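Local coordinates for uncharacterized protein (Pyrococcus abyssi, PDB 5IFF), which is a restriction DNA glycosylase, R.PabI, that binds double-stranded DNA as a tetramer and probably excises adenine from its recognition sequence, at residues Pro17-Thr22 and Arg177-Val182; Ser23-Lys28 and Tyr54-Gln59; Thr165-Ser170 and Val182-Pro187. The protein carries 2 engineered substitutions. All coordinates share one frame; numbering follows the deposited sequence.

Contact 1. Residues Pro17-Thr22 and Arg177-Val182; sequences PITRPT and RRNEVV. With nucleotides of chain C.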
loop_
_atom_site.group_PDB
_atom_site.type_symbol
_atom_site.label_atom_id
_atom_site.label_comp_id
_atom_site.label_asym_id
_atom_site.label_seq_id
_atom_site.Cartn_x
_atom_site.Cartn_y
_atom_site.Cartn_z
ATOM N N PRO A 17 0.784 19.044 -11.988
ATOM C CA PRO A 17 2.085 18.819 -11.360
ATOM C C PRO A 17 3.063 18.267 -12.368
ATOM O O PRO A 17 2.732 17.434 -13.232
ATOM C CB PRO A 17 1.790 17.776 -10.287
ATOM C CG PRO A 17 0.645 16.990 -10.869
ATOM C CD PRO A 17 -0.194 17.996 -11.629
ATOM N N ILE A 18 4.279 18.759 -12.261
ATOM C CA ILE A 18 5.348 18.380 -13.159
ATOM C C ILE A 18 6.408 17.495 -12.475
ATOM O O ILE A 18 7.322 16.977 -13.140
ATOM C CB ILE A 18 6.005 19.686 -13.718
ATOM C CG1 ILE A 18 4.959 20.422 -14.500
ATOM C CG2 ILE A 18 7.064 19.421 -14.711
ATOM C CD1 ILE A 18 4.411 19.555 -15.571
ATOM N N THR A 19 6.361 17.402 -11.156
ATOM C CA THR A 19 7.503 16.807 -10.428
ATOM C C THR A 19 7.186 15.597 -9.557
ATOM O O THR A 19 8.100 14.957 -9.037
ATOM C CB THR A 19 8.185 17.822 -9.470
ATOM O OG1 THR A 19 7.260 18.220 -8.444
ATOM C CG2 THR A 19 8.703 19.047 -10.231
ATOM N N ARG A 20 5.923 15.288 -9.322
ATOM C CA ARG A 20 5.716 14.155 -8.393
ATOM C C ARG A 20 5.080 13.038 -9.164
ATOM O O ARG A 20 3.900 12.844 -9.044
ATOM C CB ARG A 20 4.839 14.547 -7.204
ATOM C CG ARG A 20 5.399 15.661 -6.341
ATOM C CD ARG A 20 5.851 15.132 -5.003
ATOM N NE ARG A 20 5.423 15.993 -3.903
ATOM C CZ ARG A 20 4.341 15.783 -3.155
ATOM N NH1 ARG A 20 4.044 16.626 -2.172
ATOM N NH2 ARG A 20 3.560 14.732 -3.380
ATOM N N PRO A 21 5.869 12.314 -9.976
ATOM C CA PRO A 21 5.182 11.486 -10.966
ATOM C C PRO A 21 4.377 10.360 -10.281
ATOM O O PRO A 21 4.761 9.837 -9.257
ATOM C CB PRO A 21 6.308 10.944 -11.836
ATOM C CG PRO A 21 7.569 11.065 -10.970
ATOM C CD PRO A 21 7.337 12.239 -10.083
ATOM N N THR A 22 3.209 10.077 -10.838
ATOM C CA THR A 22 2.335 9.046 -10.288
ATOM C C THR A 22 1.798 8.340 -11.505
ATOM O O THR A 22 1.949 8.835 -12.619
ATOM C CB THR A 22 1.162 9.639 -9.468
ATOM O OG1 THR A 22 0.360 10.461 -10.334
ATOM C CG2 THR A 22 1.650 10.426 -8.275
ATOM N N ARG A 177 10.680 23.874 -10.401
ATOM C CA ARG A 177 10.770 24.137 -8.962
ATOM C C ARG A 177 10.230 22.930 -8.176
ATOM O O ARG A 177 9.589 22.040 -8.749
ATOM C CB ARG A 177 9.975 25.395 -8.586
ATOM C CG ARG A 177 10.226 26.618 -9.459
ATOM C CD ARG A 177 11.394 27.425 -8.926
ATOM N NE ARG A 177 11.589 28.672 -9.670
ATOM C CZ ARG A 177 12.301 29.710 -9.234
ATOM N NH1 ARG A 177 12.892 29.668 -8.046
ATOM N NH2 ARG A 177 12.409 30.795 -9.987
ATOM N N ARG A 178 10.490 22.912 -6.872
ATOM C CA ARG A 178 9.925 21.897 -5.994
ATOM C C ARG A 178 8.397 21.964 -6.029
ATOM O O ARG A 178 7.821 23.034 -5.844
ATOM C CB ARG A 178 10.427 22.083 -4.562
ATOM C CG ARG A 178 10.149 20.897 -3.642
ATOM C CD ARG A 178 10.782 21.121 -2.280
ATOM N NE ARG A 178 11.890 22.075 -2.359
ATOM C CZ ARG A 178 13.143 21.752 -2.669
ATOM N NH1 ARG A 178 13.461 20.493 -2.940
ATOM N NH2 ARG A 178 14.082 22.691 -2.717
ATOM N N ASN A 179 7.753 20.832 -6.292
ATOM C CA ASN A 179 6.286 20.781 -6.406
ATOM C C ASN A 179 5.731 21.747 -7.470
ATOM O O ASN A 179 4.628 22.283 -7.337
ATOM C CB ASN A 179 5.640 21.073 -5.051
ATOM C CG ASN A 179 6.124 20.133 -3.960
ATOM O OD1 ASN A 179 6.271 18.931 -4.186
ATOM N ND2 ASN A 179 6.387 20.678 -2.774
ATOM N N GLU A 180 6.503 21.959 -8.522
ATOM C CA GLU A 180 6.070 22.863 -9.585
ATOM C C GLU A 180 4.745 22.423 -10.189
ATOM O O GLU A 180 4.546 21.250 -10.497
ATOM C CB GLU A 180 7.134 22.956 -10.677
ATOM C CG GLU A 180 6.657 23.727 -11.916
ATOM C CD GLU A 180 7.548 24.906 -12.255
ATOM O OE1 GLU A 180 8.667 24.945 -11.721
ATOM O OE2 GLU A 180 7.099 25.783 -13.043
ATOM N N VAL A 181 3.859 23.394 -10.393
ATOM C CA VAL A 181 2.624 23.197 -11.099
ATOM C C VAL A 181 2.573 24.107 -12.362
ATOM O O VAL A 181 2.889 25.287 -12.268
ATOM C CB VAL A 181 1.469 23.500 -10.154
ATOM C CG1 VAL A 181 0.216 23.671 -10.915
ATOM C CG2 VAL A 181 1.363 22.371 -9.065
ATOM N N VAL A 182 2.236 23.552 -13.534
ATOM C CA VAL A 182 2.204 24.352 -14.754
ATOM C C VAL A 182 0.774 24.515 -15.210
ATOM O O VAL A 182 -0.127 23.819 -14.720
ATOM C CB VAL A 182 3.027 23.739 -15.900
ATOM C CG1 VAL A 182 4.527 23.684 -15.486
ATOM C CG2 VAL A 182 2.454 22.361 -16.273
ATOM P P DA C 12 -0.975 6.756 -7.927
ATOM O OP1 DA C 12 -1.872 7.728 -8.605
ATOM O OP2 DA C 12 0.326 6.352 -8.550
ATOM O "O5'" DA C 12 -0.625 7.352 -6.514
ATOM C "C5'" DA C 12 -1.676 7.490 -5.517
ATOM C "C4'" DA C 12 -1.132 8.125 -4.274
ATOM O "O4'" DA C 12 -0.436 7.137 -3.473
ATOM C "C3'" DA C 12 -0.111 9.249 -4.509
ATOM O "O3'" DA C 12 -0.326 10.210 -3.550
ATOM C "C2'" DA C 12 1.254 8.567 -4.291
ATOM C "C1'" DA C 12 0.913 7.543 -3.214
ATOM N N9 DA C 12 1.722 6.328 -3.232
ATOM C C8 DA C 12 2.005 5.538 -4.327
ATOM N N7 DA C 12 2.664 4.437 -4.008
ATOM C C5 DA C 12 2.762 4.471 -2.617
ATOM C C6 DA C 12 3.359 3.594 -1.648
ATOM N N6 DA C 12 3.958 2.451 -1.958
ATOM N N1 DA C 12 3.301 3.950 -0.338
ATOM C C2 DA C 12 2.644 5.068 -0.014
ATOM N N3 DA C 12 2.048 5.959 -0.832
ATOM C C4 DA C 12 2.157 5.610 -2.124
ATOM P P DC C 14 5.283 13.457 0.440
ATOM O OP1 DC C 14 4.701 14.405 1.393
ATOM O OP2 DC C 14 5.688 13.828 -0.945
ATOM O "O5'" DC C 14 6.602 12.808 1.048
ATOM C "C5'" DC C 14 6.540 12.108 2.272
ATOM C "C4'" DC C 14 7.641 11.058 2.338
ATOM O "O4'" DC C 14 7.439 10.093 1.305
ATOM C "C3'" DC C 14 9.064 11.563 2.099
ATOM O "O3'" DC C 14 9.696 11.823 3.335
ATOM C "C2'" DC C 14 9.745 10.391 1.381
ATOM C "C1'" DC C 14 8.613 9.371 1.200
ATOM N N1 DC C 14 8.679 8.668 -0.116
ATOM C C2 DC C 14 9.257 7.399 -0.145
ATOM O O2 DC C 14 9.636 6.902 0.923
ATOM N N3 DC C 14 9.397 6.758 -1.331
ATOM C C4 DC C 14 8.976 7.319 -2.435
ATOM N N4 DC C 14 9.116 6.613 -3.563
ATOM C C5 DC C 14 8.372 8.646 -2.447
ATOM C C6 DC C 14 8.253 9.277 -1.276
HETATM O O HOH W 1 4.845 19.004 -9.044
#
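Ile18 lays its CG1-CD1 arm across the two methyls of Val182 where strand 11-17 runs out beside the start of strand 181-186 in a small antiparallel sheet. The side chains cross at about a right angle, and Ile18 CG1 sits a tight 3.4 Å from Val182 CG1. Chi1 of -63° sets CG1 of Ile18 anti to the carbonyl carbon, which puts both CG1 and CD1 against the valine. Cut back to an alanine, this residue is likely to leave a gap beside both Val182 methyls and uncover Ile56, which also packs on it. Pro17 and Val181 form the last pair, a non-hydrogen-bonded one; beyond it Ile18 N donates to Glu180 O. A water bridges that same carbonyl to Thr19 OG1. Thr19 CG2 rests 3.5 Å from Arg177 O, which also accepts Glu180 N within the type II turn Arg177-Glu180; Glu180 OE1 takes the N-H of Arg177, bracing the turn. On the DNA side Arg20, bent at chi2 and chi3, turns its guanidinium 76° from the Asn179 amide. Arg20 NE donates to Asn179 OD1 at 3.1 Å, the oxygen 25° out of the guanidinium plane, while OP2 of DC14 of chain C lies over one face, 3.2 Å from Arg20 CZ.

Contact 2. Residues Ser23-Lys28 and Tyr54-Gln59; sequences SKIAVK and YYIAWQ. Engineered in segment 23-28: Ala26 (natural residue Arg). Engineered in segment 54-59: Ala57 (natural residue Glu). With nucleotides of chain C.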
loop_
_atom_site.group_PDB
_atom_site.type_symbol
_atom_site.label_atom_id
_atom_site.label_comp_id
_atom_site.label_asym_id
_atom_site.label_seq_id
_atom_site.Cartn_x
_atom_site.Cartn_y
_atom_site.Cartn_z
ATOM N N SER A 23 1.056 7.264 -11.289
ATOM C CA SER A 23 0.359 6.619 -12.391
ATOM C C SER A 23 -0.674 7.550 -13.049
ATOM O O SER A 23 -0.988 7.423 -14.241
ATOM C CB SER A 23 -0.291 5.332 -11.883
ATOM O OG SER A 23 -1.170 5.645 -10.823
ATOM N N LYS A 24 -1.208 8.504 -12.292
ATOM C CA LYS A 24 -2.202 9.386 -12.886
ATOM C C LYS A 24 -1.556 10.435 -13.835
ATOM O O LYS A 24 -2.028 10.664 -14.981
ATOM C CB LYS A 24 -2.995 10.124 -11.803
ATOM C CG LYS A 24 -4.217 10.927 -12.407
ATOM C CD LYS A 24 -4.957 11.753 -11.339
ATOM C CE LYS A 24 -5.606 10.884 -10.263
ATOM N NZ LYS A 24 -6.667 10.035 -10.881
ATOM N N ILE A 25 -0.500 11.081 -13.331
ATOM C CA ILE A 25 0.112 12.226 -13.995
ATOM C C ILE A 25 1.630 12.085 -13.866
ATOM O O ILE A 25 2.150 12.057 -12.747
ATOM C CB ILE A 25 -0.339 13.582 -13.389
ATOM C CG1 ILE A 25 -1.863 13.736 -13.466
ATOM C CG2 ILE A 25 0.276 14.791 -14.195
ATOM C CD1 ILE A 25 -2.395 14.873 -12.593
ATOM N N ALA A 26 2.324 12.002 -14.998
ATOM C CA ALA A 26 3.801 11.955 -14.985
ATOM C C ALA A 26 4.376 12.471 -16.326
ATOM O O ALA A 26 3.775 12.324 -17.402
ATOM C CB ALA A 26 4.313 10.540 -14.711
ATOM N N VAL A 27 5.570 13.058 -16.244
ATOM C CA VAL A 27 6.309 13.521 -17.420
ATOM C C VAL A 27 6.916 12.290 -18.087
ATOM O O VAL A 27 7.484 11.416 -17.409
ATOM C CB VAL A 27 7.393 14.558 -17.001
ATOM C CG1 VAL A 27 8.298 15.002 -18.208
ATOM C CG2 VAL A 27 6.707 15.785 -16.418
ATOM N N LYS A 28 6.758 12.177 -19.399
ATOM C CA LYS A 28 7.266 11.023 -20.136
ATOM C C LYS A 28 7.956 11.485 -21.418
ATOM O O LYS A 28 7.627 12.527 -21.947
ATOM C CB LYS A 28 6.120 10.072 -20.464
ATOM C CG LYS A 28 5.566 9.365 -19.226
ATOM C CD LYS A 28 4.630 8.269 -19.611
ATOM C CE LYS A 28 4.240 7.395 -18.394
ATOM N NZ LYS A 28 2.957 6.679 -18.709
ATOM N N TYR A 54 9.287 15.670 -24.860
ATOM C CA TYR A 54 8.727 15.525 -23.503
ATOM C C TYR A 54 7.256 15.918 -23.422
ATOM O O TYR A 54 6.834 16.945 -23.965
ATOM C CB TYR A 54 9.504 16.338 -22.490
ATOM C CG TYR A 54 10.906 15.806 -22.335
ATOM C CD1 TYR A 54 11.162 14.738 -21.487
ATOM C CD2 TYR A 54 11.953 16.310 -23.117
ATOM C CE1 TYR A 54 12.452 14.207 -21.367
ATOM C CE2 TYR A 54 13.255 15.803 -23.000
ATOM C CZ TYR A 54 13.500 14.744 -22.133
ATOM O OH TYR A 54 14.779 14.204 -22.020
ATOM N N TYR A 55 6.489 15.076 -22.724
ATOM C CA TYR A 55 5.045 15.282 -22.585
ATOM C C TYR A 55 4.610 15.096 -21.162
ATOM O O TYR A 55 5.212 14.321 -20.396
ATOM C CB TYR A 55 4.246 14.287 -23.439
ATOM C CG TYR A 55 4.529 14.372 -24.925
ATOM C CD1 TYR A 55 5.751 13.951 -25.441
ATOM C CD2 TYR A 55 3.561 14.859 -25.799
ATOM C CE1 TYR A 55 6.021 14.023 -26.812
ATOM C CE2 TYR A 55 3.825 14.928 -27.167
ATOM C CZ TYR A 55 5.032 14.498 -27.661
ATOM O OH TYR A 55 5.301 14.571 -29.018
ATOM N N ILE A 56 3.497 15.716 -20.835
ATOM C CA ILE A 56 2.824 15.302 -19.598
ATOM C C ILE A 56 1.801 14.244 -19.979
ATOM O O ILE A 56 0.879 14.545 -20.755
ATOM C CB ILE A 56 2.068 16.461 -18.898
ATOM C CG1 ILE A 56 3.030 17.551 -18.442
ATOM C CG2 ILE A 56 1.322 15.903 -17.675
ATOM C CD1 ILE A 56 2.306 18.832 -18.164
ATOM N N ALA A 57 1.988 13.037 -19.468
ATOM C CA ALA A 57 1.086 11.925 -19.684
ATOM C C ALA A 57 0.072 11.858 -18.550
ATOM O O ALA A 57 0.438 11.615 -17.408
ATOM C CB ALA A 57 1.882 10.609 -19.766
ATOM N N TRP A 58 -1.202 12.012 -18.893
ATOM C CA TRP A 58 -2.250 12.126 -17.928
ATOM C C TRP A 58 -3.274 11.036 -18.219
ATOM O O TRP A 58 -3.937 11.053 -19.295
ATOM C CB TRP A 58 -2.873 13.495 -18.035
ATOM C CG TRP A 58 -3.988 13.825 -17.036
ATOM C CD1 TRP A 58 -4.406 13.092 -15.931
ATOM C CD2 TRP A 58 -4.826 15.017 -17.070
ATOM N NE1 TRP A 58 -5.423 13.780 -15.287
ATOM C CE2 TRP A 58 -5.688 14.934 -15.946
ATOM C CE3 TRP A 58 -4.882 16.127 -17.914
ATOM C CZ2 TRP A 58 -6.644 15.940 -15.680
ATOM C CZ3 TRP A 58 -5.849 17.127 -17.648
ATOM C CH2 TRP A 58 -6.710 17.018 -16.535
ATOM N N GLN A 59 -3.371 10.097 -17.301
ATOM C CA GLN A 59 -4.401 9.066 -17.365
ATOM C C GLN A 59 -5.641 9.704 -16.808
ATOM O O GLN A 59 -5.827 9.758 -15.572
ATOM C CB GLN A 59 -3.993 7.803 -16.571
ATOM C CG GLN A 59 -4.909 6.657 -16.823
ATOM C CD GLN A 59 -5.901 6.498 -15.697
ATOM O OE1 GLN A 59 -5.522 6.206 -14.565
ATOM N NE2 GLN A 59 -7.182 6.724 -15.993
ATOM P P DA C 12 -0.975 6.756 -7.927
ATOM O OP1 DA C 12 -1.872 7.728 -8.605
ATOM O OP2 DA C 12 0.326 6.352 -8.550
ATOM O "O5'" DA C 12 -0.625 7.352 -6.514
ATOM C "C5'" DA C 12 -1.676 7.490 -5.517
ATOM C "C4'" DA C 12 -1.132 8.125 -4.274
ATOM O "O4'" DA C 12 -0.436 7.137 -3.473
ATOM C "C3'" DA C 12 -0.111 9.249 -4.509
ATOM O "O3'" DA C 12 -0.326 10.210 -3.550
ATOM C "C2'" DA C 12 1.254 8.567 -4.291
ATOM C "C1'" DA C 12 0.913 7.543 -3.214
ATOM N N9 DA C 12 1.722 6.328 -3.232
ATOM C C8 DA C 12 2.005 5.538 -4.327
ATOM N N7 DA C 12 2.664 4.437 -4.008
ATOM C C5 DA C 12 2.762 4.471 -2.617
ATOM C C6 DA C 12 3.359 3.594 -1.648
ATOM N N6 DA C 12 3.958 2.451 -1.958
ATOM N N1 DA C 12 3.301 3.950 -0.338
ATOM C C2 DA C 12 2.644 5.068 -0.014
ATOM N N3 DA C 12 2.048 5.959 -0.832
ATOM C C4 DA C 12 2.157 5.610 -2.124
HETATM O O HOH W 2 0.324 8.847 -16.645
HETATM O O HOH W 3 -7.576 10.266 -13.605
HETATM O O HOH W 4 -5.433 7.844 -12.153
#
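A chi1 of -178° swings the Trp58 indole away from its own backbone N and alongside Ile25, whose CG1, beside the N of that residue (chi1 -58°), comes 3.6 Å from Trp58 CD1. The two side chains point the same way, and Ile25 CD1 lies over one face of the indole. The Trp58 NE1 proton goes to Glu71. On the same face of the sheet Ile25 CG2 meets Ile56 CG2 at 3.8 Å, and Val27 follows, its CG1 brushing Tyr54 CD1. Strands 25-29 and 54-59 form an antiparallel ladder in the large antiparallel sheet, tied by five backbone bonds from Tyr55 N to Lys28 O through to Gln59 N to Lys24 O, the latter 2.7 Å long. The other face carries Lys28, whose extended chain passes over the engineered Ala57 with CD 3.6 Å from Ala57 CB. Ala26, likewise engineered, lies on that face too; the natural residues are glutamate at Ala57 and arginine at Ala26. Near Gln59, which binds adenine in another structure of this protein, Lys24 NZ is bonded to Tyr70 and to two waters, one reaching Gln59 O and the other Gln59 OE1. Just ahead of strand 25-29, Ser23 N donates to OP2 of DA12 of chain C at 3.0 Å and 165°.

Contact 3. Residues Thr165-Ser170 and Val182-Pro187; sequences TNVEPS and VKYEVP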
loop_
_atom_site.group_PDB
_atom_site.type_symbol
_atom_site.label_atom_id
_atom_site.label_comp_id
_atom_site.label_asym_id
_atom_site.label_seq_id
_atom_site.Cartn_x
_atom_site.Cartn_y
_atom_site.Cartn_z
ATOM N N THR A 165 5.987 21.867 -24.404
ATOM C CA THR A 165 6.159 23.149 -25.096
ATOM C C THR A 165 4.826 23.887 -25.116
ATOM O O THR A 165 4.761 25.014 -25.592
ATOM C CB THR A 165 6.640 22.976 -26.535
ATOM O OG1 THR A 165 5.789 22.040 -27.192
ATOM C CG2 THR A 165 8.046 22.459 -26.573
ATOM N N ASN A 166 3.753 23.200 -24.697
ATOM C CA ASN A 166 2.399 23.772 -24.703
ATOM C C ASN A 166 1.899 24.234 -23.349
ATOM O O ASN A 166 0.733 24.615 -23.234
ATOM C CB ASN A 166 1.344 22.787 -25.268
ATOM C CG ASN A 166 1.463 22.625 -26.760
ATOM O OD1 ASN A 166 2.372 23.166 -27.361
ATOM N ND2 ASN A 166 0.583 21.859 -27.349
ATOM N N VAL A 167 2.759 24.228 -22.338
ATOM C CA VAL A 167 2.324 24.679 -21.022
ATOM C C VAL A 167 3.045 25.952 -20.596
ATOM O O VAL A 167 4.040 26.313 -21.208
ATOM C CB VAL A 167 2.568 23.579 -19.941
ATOM C CG1 VAL A 167 1.763 22.357 -20.327
ATOM C CG2 VAL A 167 4.040 23.293 -19.766
ATOM N N GLU A 168 2.559 26.594 -19.530
ATOM C CA GLU A 168 3.174 27.812 -18.988
ATOM C C GLU A 168 3.440 27.649 -17.499
ATOM O O GLU A 168 2.700 26.948 -16.806
ATOM C CB GLU A 168 2.273 29.044 -19.157
ATOM C CG GLU A 168 1.574 29.230 -20.488
ATOM C CD GLU A 168 0.690 30.502 -20.480
ATOM O OE1 GLU A 168 1.094 31.513 -19.860
ATOM O OE2 GLU A 168 -0.407 30.492 -21.077
ATOM N N PRO A 169 4.449 28.333 -16.978
ATOM C CA PRO A 169 5.475 29.132 -17.665
ATOM C C PRO A 169 6.374 28.230 -18.524
ATOM O O PRO A 169 6.705 27.114 -18.099
ATOM C CB PRO A 169 6.270 29.754 -16.514
ATOM C CG PRO A 169 5.370 29.668 -15.317
ATOM C CD PRO A 169 4.562 28.427 -15.513
ATOM N N SER A 170 6.754 28.708 -19.710
ATOM C CA SER A 170 7.647 27.975 -20.600
ATOM C C SER A 170 8.746 27.190 -19.867
ATOM O O SER A 170 9.442 27.709 -19.006
ATOM C CB SER A 170 8.315 28.934 -21.595
ATOM O OG SER A 170 9.400 28.306 -22.237
ATOM N N VAL A 182 2.236 23.552 -13.534
ATOM C CA VAL A 182 2.204 24.352 -14.754
ATOM C C VAL A 182 0.774 24.515 -15.210
ATOM O O VAL A 182 -0.127 23.819 -14.720
ATOM C CB VAL A 182 3.027 23.739 -15.900
ATOM C CG1 VAL A 182 4.527 23.684 -15.486
ATOM C CG2 VAL A 182 2.454 22.361 -16.273
ATOM N N LYS A 183 0.577 25.440 -16.141
ATOM C CA LYS A 183 -0.761 25.845 -16.561
ATOM C C LYS A 183 -0.950 25.484 -18.040
ATOM O O LYS A 183 -0.075 25.754 -18.877
ATOM C CB LYS A 183 -0.942 27.349 -16.308
ATOM C CG LYS A 183 -2.279 27.872 -16.798
ATOM C CD LYS A 183 -2.616 29.268 -16.250
ATOM C CE LYS A 183 -2.023 30.391 -17.081
ATOM N NZ LYS A 183 -2.696 31.685 -16.738
ATOM N N TYR A 184 -2.081 24.865 -18.354
ATOM C CA TYR A 184 -2.378 24.408 -19.696
ATOM C C TYR A 184 -3.781 24.844 -20.126
ATOM O O TYR A 184 -4.778 24.476 -19.476
ATOM C CB TYR A 184 -2.272 22.871 -19.746
ATOM C CG TYR A 184 -2.700 22.289 -21.067
ATOM C CD1 TYR A 184 -1.995 22.573 -22.230
ATOM C CD2 TYR A 184 -3.800 21.442 -21.149
ATOM C CE1 TYR A 184 -2.404 22.056 -23.462
ATOM C CE2 TYR A 184 -4.204 20.909 -22.378
ATOM C CZ TYR A 184 -3.492 21.202 -23.519
ATOM O OH TYR A 184 -3.912 20.674 -24.732
ATOM N N GLU A 185 -3.883 25.548 -21.255
ATOM C CA GLU A 185 -5.197 25.968 -21.730
ATOM C C GLU A 185 -5.740 24.813 -22.540
ATOM O O GLU A 185 -5.069 24.305 -23.441
ATOM C CB GLU A 185 -5.099 27.268 -22.553
ATOM C CG GLU A 185 -4.402 28.407 -21.772
ATOM C CD GLU A 185 -4.213 29.729 -22.567
ATOM O OE1 GLU A 185 -4.198 29.688 -23.810
ATOM O OE2 GLU A 185 -4.099 30.803 -21.929
ATOM N N VAL A 186 -6.941 24.361 -22.196
ATOM C CA VAL A 186 -7.487 23.164 -22.827
ATOM C C VAL A 186 -8.186 23.591 -24.097
ATOM O O VAL A 186 -9.139 24.343 -24.027
ATOM C CB VAL A 186 -8.507 22.428 -21.895
ATOM C CG1 VAL A 186 -9.094 21.148 -22.605
ATOM C CG2 VAL A 186 -7.836 22.063 -20.559
ATOM N N PRO A 187 -7.719 23.105 -25.258
ATOM C CA PRO A 187 -8.379 23.390 -26.526
ATOM C C PRO A 187 -9.758 22.702 -26.589
ATOM O O PRO A 187 -9.857 21.552 -26.146
ATOM C CB PRO A 187 -7.420 22.789 -27.556
ATOM C CG PRO A 187 -6.138 22.487 -26.804
ATOM C CD PRO A 187 -6.640 22.139 -25.439
HETATM O O HOH W 5 -1.615 26.151 -22.946
#
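Glu168 and Lys183 face each other in a single antiparallel bridge, by which the loop after strand 154-163 docks on the edge of strand 181-186. Two backbone bonds make it: Glu168 N to Lys183 O at 2.8 Å and Lys183 N to Glu168 O at 2.7 Å. Beyond the backbone, the Glu168 chain is extended from CG and brings its carboxylate up to that of Glu185. The two carboxylates, turned 67° apart, bring Glu168 OE2 within 3.8 Å of Glu185 OE2. This closeness of like charges is probably eased by Lys11, which forms a salt bridge with Glu185 OE2. The Lys183 chain bends at chi3, and its NZ remains 4.9 Å from Glu168 OE1, so opposite charges lie near each other without touching. The Lys183 side chain also packs on Val13 and Arg15 of strand 11-17, the neighbour of strand 181-186 on its other edge.

Val167 supplies the apolar side. It crosses Val182 obliquely, with Val167 CB 3.9 Å from Val182 CG2, and sets CG1 4.1 Å from Tyr184 CB. Val167 and Tyr184 both also pack on Ile162, joining the small sheet to strand 154-163 of the large one. Chi1 of 174° brings the Tyr184 ring edge-on to Asn166 O, which lies in the ring plane, while the hydroxyl of Tyr184 bonds to Glu139. A water donates to Asn166 O at 2.8 Å and accepts the N-H of Glu185.

Contact 2 lies nearest the middle of the chain, mostly buried, and is a regular strand pair within the large sheet. Contacts 1 and 3 mix a few buried residues with exposed ones: contact 1 joins the end of strand 11-17 and the loop after it to the turn leading into strand 181-186, contact 3 a loop to that strand, and they share Val182. Their few backbone bonds contrast with the ladder of contact 2. Apolar packing unites all three: Ile56 CD1 of contact 2 touches Ile18 CD1 at 3.4 Å and Val182 CG2 at 4.0 Å. Contacts 1 and 2 each direct one end at DNA phosphates, whereas contact 3, its nearest atom about 14 Å from the nucleic acid, has two carboxylates close together.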